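Local structure of pyruvate synthase subunit porC (2RAA) at residues K130-I144 against A188-C202. The protein is the gamma subunit of pyruvate synthase, a heterotetramer that oxidises pyruvate with CoA to acetyl-CoA and CO2 and passes the electrons to ferredoxin. Numbering follows the deposited sequence.
Sequences KICVVDATDIALQEI and ANKRALRRGYEEVKC
Ile-139 is a knob in a hole of helix 183-199 made by Ala-192, Arg-195, Gly-196 and Glu-199, its CD1 lying 3.3 Å from Arg-195 O where Gly-196 presents no side chain. Ile-139 CG1 also lies over one face of the Arg-195 guanidinium, near its rim. The edge of that group faces acceptors: NE and NH2 grip Glu-199 side-on, Arg-195 NH2 to Glu-199 OE1 being 3.0 Å. Arg-195 NH2 also reaches Gln-142 OE1 at 3.3 Å, well out of the amide plane, amide and guanidinium 79° apart. Arg-195 NH1 adds a weak, long salt-bridge bond to Glu-143 OE2. The bend of Glu-143 at chi2 (-57°) sets its carboxylate between two arginines, one oxygen at the edge of each guanidinium; Glu-143 OE1 meets Arg-191 NE at 3.0 Å, and a water joins that oxygen to Glu-143 O. A leucine in place of Arg-195 would probably leave Glu-199 without its salt-bridge mate and Gln-142 OE1 without its donor. Further along, Ile-144 CG2 packs on Ala-188, Asn-189 and Ala-192. At the other end, Val-133 N to Lys-201 O and Lys-201 N to Val-133 O, each 3.0 Å, make an antiparallel hydrogen-bonded pair. Beside it Cys-132 SG and Cys-202 SG form the disulfide, although the modelled 2.7 Å exceeds a normal S-S bond. Strand 201-202 thus adds an antiparallel edge beside 130-134 to the mixed sheet of this alpha/beta domain, its preceding helix roughly antiparallel to helix 136-143.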
# COMPACT_ATOMS: atom_id res chain seq x y z
N LYS A 130 -11.70 5.47 -9.03
CA LYS A 130 -11.59 5.82 -7.63
C LYS A 130 -10.14 6.13 -7.29
O LYS A 130 -9.25 5.36 -7.60
CB LYS A 130 -12.15 4.70 -6.72
CG LYS A 130 -12.36 5.17 -5.27
CD LYS A 130 -12.55 4.02 -4.29
CE LYS A 130 -13.96 3.44 -4.33
NZ LYS A 130 -14.06 2.29 -3.37
N ILE A 131 -9.91 7.28 -6.69
CA ILE A 131 -8.60 7.70 -6.20
C ILE A 131 -8.73 7.89 -4.70
O ILE A 131 -9.57 8.64 -4.25
CB ILE A 131 -8.14 9.04 -6.81
CG1 ILE A 131 -7.86 8.88 -8.31
CG2 ILE A 131 -6.92 9.58 -6.04
CD1 ILE A 131 -7.65 10.18 -9.10
N CYS A 132 -7.90 7.19 -3.93
CA CYS A 132 -7.91 7.30 -2.48
C CYS A 132 -6.56 7.91 -2.05
O CYS A 132 -5.53 7.59 -2.65
CB CYS A 132 -8.10 5.91 -1.87
SG CYS A 132 -9.46 4.94 -2.60
N VAL A 133 -6.57 8.80 -1.07
CA VAL A 133 -5.35 9.48 -0.63
C VAL A 133 -5.30 9.50 0.90
O VAL A 133 -6.34 9.50 1.58
CB VAL A 133 -5.28 10.96 -1.13
CG1 VAL A 133 -5.35 11.04 -2.65
CG2 VAL A 133 -6.36 11.83 -0.49
N VAL A 134 -4.09 9.50 1.45
CA VAL A 134 -3.95 9.55 2.92
C VAL A 134 -2.55 10.06 3.20
O VAL A 134 -1.63 9.75 2.47
CB VAL A 134 -4.13 8.18 3.58
CG1 VAL A 134 -3.14 7.16 2.99
CG2 VAL A 134 -4.06 8.27 5.14
N ASP A 135 -2.39 10.85 4.24
CA ASP A 135 -1.04 11.41 4.56
C ASP A 135 -0.32 10.42 5.46
O ASP A 135 -0.28 10.55 6.70
CB ASP A 135 -1.23 12.76 5.26
CG ASP A 135 0.07 13.41 5.63
OD1 ASP A 135 1.14 12.89 5.23
OD2 ASP A 135 -0.02 14.42 6.35
N ALA A 136 0.24 9.38 4.82
CA ALA A 136 0.78 8.25 5.58
C ALA A 136 2.08 8.67 6.22
O ALA A 136 2.37 8.28 7.35
CB ALA A 136 1.00 7.05 4.72
N THR A 137 2.85 9.48 5.52
CA THR A 137 4.15 9.95 6.11
C THR A 137 3.97 10.55 7.48
O THR A 137 4.66 10.18 8.43
CB THR A 137 4.83 10.94 5.18
OG1 THR A 137 5.00 10.27 3.92
CG2 THR A 137 6.22 11.41 5.75
N ASP A 138 3.03 11.48 7.57
CA ASP A 138 2.73 12.16 8.83
C ASP A 138 2.10 11.27 9.87
O ASP A 138 2.42 11.41 11.06
CB ASP A 138 1.87 13.40 8.61
CG ASP A 138 2.70 14.60 8.05
OD1 ASP A 138 3.84 14.86 8.51
OD2 ASP A 138 2.18 15.30 7.15
N ILE A 139 1.19 10.37 9.48
CA ILE A 139 0.72 9.37 10.44
C ILE A 139 1.92 8.63 11.10
O ILE A 139 2.01 8.48 12.34
CB ILE A 139 -0.26 8.33 9.81
CG1 ILE A 139 -1.54 9.02 9.30
CG2 ILE A 139 -0.54 7.24 10.86
CD1 ILE A 139 -2.73 8.02 8.62
N ALA A 140 2.87 8.21 10.28
CA ALA A 140 4.04 7.48 10.77
C ALA A 140 4.95 8.36 11.61
O ALA A 140 5.50 7.90 12.63
CB ALA A 140 4.81 6.91 9.58
N LEU A 141 5.14 9.62 11.23
CA LEU A 141 6.00 10.46 12.05
C LEU A 141 5.39 10.60 13.44
O LEU A 141 6.11 10.67 14.43
CB LEU A 141 6.23 11.84 11.44
CG LEU A 141 7.21 11.91 10.27
CD1 LEU A 141 6.86 13.17 9.51
CD2 LEU A 141 8.69 11.89 10.72
N GLN A 142 4.06 10.64 13.49
CA GLN A 142 3.36 10.79 14.75
C GLN A 142 3.41 9.52 15.59
O GLN A 142 3.63 9.56 16.81
CB GLN A 142 1.89 11.16 14.49
CG GLN A 142 1.67 12.55 13.94
CD GLN A 142 0.28 13.11 14.24
OE1 GLN A 142 -0.54 13.30 13.33
NE2 GLN A 142 0.01 13.35 15.53
N GLU A 143 3.20 8.39 14.94
CA GLU A 143 3.01 7.16 15.66
C GLU A 143 4.29 6.38 15.90
O GLU A 143 4.54 5.93 17.04
CB GLU A 143 1.97 6.28 14.95
CG GLU A 143 0.56 6.86 14.94
CD GLU A 143 -0.00 7.17 16.34
OE1 GLU A 143 0.41 6.58 17.37
OE2 GLU A 143 -0.91 8.02 16.39
N ILE A 144 5.07 6.17 14.83
CA ILE A 144 6.31 5.39 14.95
C ILE A 144 7.56 6.29 14.98
O ILE A 144 8.67 5.80 15.09
CB ILE A 144 6.44 4.27 13.92
CG1 ILE A 144 6.64 4.84 12.50
CG2 ILE A 144 5.20 3.31 14.04
CD1 ILE A 144 7.08 3.81 11.41
N ALA A 188 2.75 0.99 18.73
CA ALA A 188 2.92 2.18 17.91
C ALA A 188 2.71 1.83 16.46
O ALA A 188 2.06 2.57 15.71
CB ALA A 188 4.31 2.79 18.12
N ASN A 189 3.26 0.68 16.05
CA ASN A 189 3.11 0.26 14.66
C ASN A 189 1.66 -0.12 14.34
O ASN A 189 1.17 0.08 13.20
CB ASN A 189 4.06 -0.88 14.33
CG ASN A 189 5.49 -0.40 14.12
OD1 ASN A 189 5.94 -0.26 12.99
ND2 ASN A 189 6.20 -0.13 15.22
N LYS A 190 0.95 -0.65 15.33
CA LYS A 190 -0.44 -1.06 15.11
C LYS A 190 -1.30 0.18 15.01
O LYS A 190 -2.25 0.20 14.24
CB LYS A 190 -0.98 -2.01 16.20
CG LYS A 190 -0.03 -3.20 16.50
CD LYS A 190 -0.70 -4.54 16.74
CE LYS A 190 -1.11 -4.79 18.16
NZ LYS A 190 -1.55 -6.22 18.28
N ARG A 191 -0.96 1.20 15.80
CA ARG A 191 -1.67 2.48 15.70
C ARG A 191 -1.44 3.10 14.34
O ARG A 191 -2.33 3.68 13.77
CB ARG A 191 -1.19 3.45 16.75
CG ARG A 191 -1.71 3.18 18.12
CD ARG A 191 -1.45 4.38 19.03
NE ARG A 191 -0.07 4.47 19.50
CZ ARG A 191 0.40 3.79 20.54
NH1 ARG A 191 -0.38 2.95 21.21
NH2 ARG A 191 1.67 3.92 20.90
N ALA A 192 -0.23 2.99 13.82
CA ALA A 192 0.08 3.54 12.50
C ALA A 192 -0.79 2.83 11.45
O ALA A 192 -1.36 3.47 10.57
CB ALA A 192 1.58 3.41 12.20
N LEU A 193 -0.96 1.52 11.59
CA LEU A 193 -1.79 0.77 10.65
C LEU A 193 -3.25 1.23 10.77
O LEU A 193 -3.85 1.60 9.78
CB LEU A 193 -1.63 -0.74 10.84
CG LEU A 193 -2.53 -1.62 9.95
CD1 LEU A 193 -1.96 -1.85 8.51
CD2 LEU A 193 -2.73 -2.92 10.66
N ARG A 194 -3.77 1.25 11.99
CA ARG A 194 -5.13 1.67 12.26
C ARG A 194 -5.44 3.07 11.76
O ARG A 194 -6.48 3.28 11.15
CB ARG A 194 -5.42 1.61 13.75
CG ARG A 194 -5.44 0.19 14.35
CD ARG A 194 -6.07 0.21 15.75
NE ARG A 194 -5.46 -0.75 16.68
CZ ARG A 194 -4.69 -0.44 17.74
NH1 ARG A 194 -4.40 0.83 18.05
NH2 ARG A 194 -4.21 -1.42 18.51
N ARG A 195 -4.55 4.04 12.04
CA ARG A 195 -4.78 5.39 11.59
C ARG A 195 -4.76 5.54 10.06
O ARG A 195 -5.46 6.41 9.53
CB ARG A 195 -3.82 6.40 12.26
CG ARG A 195 -4.31 6.89 13.67
CD ARG A 195 -3.51 8.11 14.15
NE ARG A 195 -3.66 9.29 13.26
CZ ARG A 195 -2.81 10.32 13.21
NH1 ARG A 195 -1.73 10.31 13.97
NH2 ARG A 195 -3.00 11.34 12.35
N GLY A 196 -3.98 4.74 9.32
CA GLY A 196 -4.09 4.77 7.84
C GLY A 196 -5.45 4.15 7.44
O GLY A 196 -6.09 4.59 6.48
N TYR A 197 -5.87 3.13 8.16
CA TYR A 197 -7.17 2.48 7.90
C TYR A 197 -8.29 3.49 8.06
O TYR A 197 -9.05 3.70 7.13
CB TYR A 197 -7.38 1.31 8.85
CG TYR A 197 -8.70 0.58 8.70
CD1 TYR A 197 -9.82 1.02 9.38
CD2 TYR A 197 -8.81 -0.56 7.93
CE1 TYR A 197 -11.03 0.36 9.30
CE2 TYR A 197 -10.02 -1.24 7.83
CZ TYR A 197 -11.14 -0.77 8.52
OH TYR A 197 -12.39 -1.41 8.45
N GLU A 198 -8.31 4.17 9.21
CA GLU A 198 -9.32 5.19 9.54
C GLU A 198 -9.33 6.43 8.68
O GLU A 198 -10.39 6.92 8.31
CB GLU A 198 -9.11 5.64 10.98
CG GLU A 198 -9.54 4.60 11.99
CD GLU A 198 -8.91 4.77 13.35
OE1 GLU A 198 -8.26 5.82 13.65
OE2 GLU A 198 -9.09 3.80 14.13
N GLU A 199 -8.14 6.96 8.36
CA GLU A 199 -8.04 8.26 7.75
C GLU A 199 -8.00 8.36 6.23
O GLU A 199 -8.11 9.44 5.70
CB GLU A 199 -6.86 8.99 8.39
CG GLU A 199 -7.31 9.67 9.69
CD GLU A 199 -6.33 9.58 10.83
OE1 GLU A 199 -5.17 10.06 10.67
OE2 GLU A 199 -6.73 9.04 11.90
N VAL A 200 -7.88 7.25 5.53
CA VAL A 200 -7.83 7.32 4.07
C VAL A 200 -9.15 7.94 3.56
O VAL A 200 -10.20 7.62 4.10
CB VAL A 200 -7.62 5.93 3.46
CG1 VAL A 200 -8.73 4.94 3.92
CG2 VAL A 200 -7.52 6.02 1.92
N LYS A 201 -9.10 8.81 2.55
CA LYS A 201 -10.32 9.39 1.97
C LYS A 201 -10.42 9.08 0.50
O LYS A 201 -9.42 9.10 -0.21
CB LYS A 201 -10.38 10.92 2.16
CG LYS A 201 -10.26 11.43 3.59
CD LYS A 201 -11.40 10.99 4.49
CE LYS A 201 -11.20 11.53 5.93
NZ LYS A 201 -12.23 11.03 6.89
N CYS A 202 -11.65 8.84 0.03
CA CYS A 202 -11.89 8.44 -1.34
C CYS A 202 -12.75 9.36 -2.22
O CYS A 202 -13.71 9.99 -1.77
CB CYS A 202 -12.51 7.04 -1.34
SG CYS A 202 -11.32 5.82 -0.89
O HOH W 1 2.89 6.41 18.96